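Local coordinates for protein caspase (Drosophila melanogaster, PDB 3SIR) that acts as a cysteine endopeptidase of the apoptotic caspase cascade, taking part in the execution of cell death, at residues D141-G145 with S163-P167. The protein carries 1 engineered substitution. Numbering follows the deposited sequence.
Sequences DRLDG and SYKIP
Leu143 and Tyr164 sit side by side on one face of a two-stranded parallel ladder, their side chains crossing at about a right angle. The end of the leucine leans toward Tyr164 CB and Ile166, although the exact position of its CD1 is doubtful. The tyrosine ring turns back beside Asp141 and Arg142: Asp141 CB and, in the ring plane, Arg142 O come to its edge. Its hydroxyl is hydrogen-bonded to Tyr68, and Tyr176 meets the ring edge-to-face.

Three backbone bonds hold the strands in register. Tyr164 N reaches Arg142 O at 2.7 Å. Asp144 N bonds to Tyr164 O, an acceptor whose position is less certain. Ile166 N meets Asp144 O at 2.6 Å. In this caspase domain, 141-145 follows Cys138, the probable active-site cysteine, and ends at the probable start of the propeptide, whereas 163-167 leads toward strand 172-179 of the central sheet; the ladder thus pairs the two ends of the unmodelled intersubunit linker. Asp141 OD2 accepts a hydrogen bond from Cys138 N.

On the other face, Asp144 and Lys165 stand on neighbouring strands, and Lys165 NZ has a long, weak ion pair with Asp112. At the start of the ladder the aliphatic part of Arg142 runs alongside Ser163, with Arg142 CB 3.4 Å from Ser163 CB; Ser163 OG pairs instead with Gln108. The second subunit of the dimer packs against this ladder, its Ile166 on Leu143 and its Tyr164 on Asp144, and makes backbone hydrogen bonds with Leu143 and Gly145.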
ATOM      1  N   ASP A 141     -17.463   2.820   5.837  1.00 42.48           N
ATOM      2  CA  ASP A 141     -16.310   2.487   6.665  1.00 41.76           C
ATOM      3  C   ASP A 141     -15.145   3.438   6.409  1.00 41.40           C
ATOM      4  O   ASP A 141     -15.161   4.194   5.439  1.00 41.46           O
ATOM      5  CB  ASP A 141     -15.894   1.036   6.428  1.00 39.97           C
ATOM      6  CG  ASP A 141     -17.012   0.058   6.734  1.00 39.26           C
ATOM      7  OD1 ASP A 141     -17.248  -0.220   7.928  1.00 40.82           O
ATOM      8  OD2 ASP A 141     -17.724  -0.352   5.794  1.00 35.92           O
ATOM      9  N   ARG A 142     -14.201   3.486   7.345  1.00 40.72           N
ATOM     10  CA  ARG A 142     -13.021   4.329   7.201  1.00 40.44           C
ATOM     11  C   ARG A 142     -11.792   3.458   6.971  1.00 40.53           C
ATOM     12  O   ARG A 142     -11.748   2.310   7.411  1.00 40.76           O
ATOM     13  CB  ARG A 142     -12.815   5.189   8.451  1.00 40.83           C
ATOM     14  CG  ARG A 142     -14.062   5.911   8.946  1.00 43.11           C
ATOM     15  CD  ARG A 142     -14.161   5.878  10.468  1.00 46.51           C
ATOM     16  NE  ARG A 142     -13.658   7.104  11.086  1.00 50.11           N
ATOM     17  CZ  ARG A 142     -13.369   7.228  12.379  1.00 48.15           C
ATOM     18  NH1 ARG A 142     -13.519   6.197  13.201  1.00 47.88           N
ATOM     19  NH2 ARG A 142     -12.946   8.390  12.859  1.00 43.04           N
ATOM     20  N   LEU A 143     -10.778   4.019   6.319  1.00 39.98           N
ATOM     21  CA  LEU A 143      -9.433   3.463   6.393  1.00 40.22           C
ATOM     22  C   LEU A 143      -8.411   4.503   6.839  1.00 40.44           C
ATOM     23  O   LEU A 143      -8.301   5.572   6.242  1.00 40.71           O
ATOM     24  CB  LEU A 143      -9.023   2.862   5.048  1.00 39.83           C
ATOM     25  CG  LEU A 143      -7.633   2.225   4.987  1.00 38.49           C
ATOM     26  CD1 LEU A 143      -7.507   1.075   5.980  1.00 29.03           C
ATOM     27  CD2 LEU A 143      -7.344   1.746   3.570  1.00 34.37           C
ATOM     28  N   ASP A 144      -7.697   4.199   7.917  1.00 40.13           N
ATOM     29  CA  ASP A 144      -6.754   5.142   8.495  1.00 42.05           C
ATOM     30  C   ASP A 144      -5.531   4.401   9.024  1.00 42.63           C
ATOM     31  O   ASP A 144      -5.607   3.212   9.335  1.00 41.54           O
ATOM     32  CB  ASP A 144      -7.413   5.943   9.619  1.00 43.29           C
ATOM     33  CG  ASP A 144      -8.923   5.796   9.634  1.00 47.53           C
ATOM     34  OD1 ASP A 144      -9.628   6.817   9.481  1.00 50.46           O
ATOM     35  OD2 ASP A 144      -9.407   4.661   9.830  1.00 50.95           O
ATOM     36  N   GLY A 145      -4.401   5.101   9.080  1.00 42.90           N
ATOM     37  CA  GLY A 145      -3.152   4.531   9.571  1.00 42.13           C
ATOM     38  C   GLY A 145      -2.439   5.447  10.546  1.00 42.87           C
ATOM     39  O   GLY A 145      -1.233   5.322  10.762  1.00 42.88           O
ATOM     40  N   SER A 163     -14.155   0.615  10.833  1.00 29.07           N
ATOM     41  CA  SER A 163     -13.089   1.420  10.259  1.00 29.27           C
ATOM     42  C   SER A 163     -11.736   0.747  10.463  1.00 29.43           C
ATOM     43  O   SER A 163     -11.482   0.137  11.504  1.00 28.75           O
ATOM     44  CB  SER A 163     -13.076   2.815  10.883  1.00 28.86           C
ATOM     45  OG  SER A 163     -12.515   2.776  12.183  1.00 30.03           O
ATOM     46  N   TYR A 164     -10.884   0.831   9.448  1.00 29.30           N
ATOM     47  CA  TYR A 164      -9.756  -0.080   9.328  1.00 30.21           C
ATOM     48  C   TYR A 164      -8.441   0.648   9.584  1.00 29.83           C
ATOM     49  O   TYR A 164      -7.894   1.288   8.688  1.00 29.37           O
ATOM     50  CB  TYR A 164      -9.745  -0.748   7.950  1.00 30.96           C
ATOM     51  CG  TYR A 164     -10.855  -1.756   7.740  1.00 31.45           C
ATOM     52  CD1 TYR A 164     -10.608  -3.121   7.837  1.00 26.06           C
ATOM     53  CD2 TYR A 164     -12.150  -1.344   7.449  1.00 35.40           C
ATOM     54  CE1 TYR A 164     -11.619  -4.041   7.650  1.00 30.91           C
ATOM     55  CE2 TYR A 164     -13.180  -2.260   7.307  1.00 31.32           C
ATOM     56  CZ  TYR A 164     -12.902  -3.605   7.397  1.00 35.49           C
ATOM     57  OH  TYR A 164     -13.910  -4.524   7.220  1.00 46.79           O
ATOM     58  N   LYS A 165      -7.962   0.578  10.822  1.00 31.37           N
ATOM     59  CA  LYS A 165      -6.660   1.130  11.171  1.00 34.37           C
ATOM     60  C   LYS A 165      -5.535   0.267  10.610  1.00 36.94           C
ATOM     61  O   LYS A 165      -5.445  -0.923  10.914  1.00 36.50           O
ATOM     62  CB  LYS A 165      -6.515   1.242  12.689  1.00 34.84           C
ATOM     63  CG  LYS A 165      -7.833   1.222  13.444  1.00 32.71           C
ATOM     64  CD  LYS A 165      -8.289   2.631  13.767  1.00 22.66           C
ATOM     65  CE  LYS A 165      -9.741   2.643  14.206  1.00 22.58           C
ATOM     66  NZ  LYS A 165      -9.885   2.073  15.571  1.00 28.51           N
ATOM     67  N   ILE A 166      -4.700   0.866   9.764  1.00 38.68           N
ATOM     68  CA  ILE A 166      -3.505   0.197   9.270  1.00 40.55           C
ATOM     69  C   ILE A 166      -2.586  -0.168  10.428  1.00 41.81           C
ATOM     70  O   ILE A 166      -2.042   0.714  11.095  1.00 42.35           O
ATOM     71  CB  ILE A 166      -2.728   1.082   8.277  1.00 41.18           C
ATOM     72  CG1 ILE A 166      -3.634   1.519   7.123  1.00 42.49           C
ATOM     73  CG2 ILE A 166      -1.502   0.345   7.754  1.00 41.76           C
ATOM     74  CD1 ILE A 166      -3.553   3.007   6.816  1.00 39.86           C
ATOM     75  N   PRO A 167      -2.310  -1.469  10.584  1.00 42.34           N
ATOM     76  CA  PRO A 167      -1.571  -1.934  11.750  1.00 42.83           C
ATOM     77  C   PRO A 167      -0.243  -1.196  11.920  1.00 42.60           C
ATOM     78  O   PRO A 167       0.026  -0.642  12.985  1.00 43.40           O
ATOM     79  CB  PRO A 167      -1.308  -3.403  11.416  1.00 44.48           C
ATOM     80  CG  PRO A 167      -1.182  -3.418   9.940  1.00 43.67           C
ATOM     81  CD  PRO A 167      -2.148  -2.379   9.435  1.00 43.01           C
TER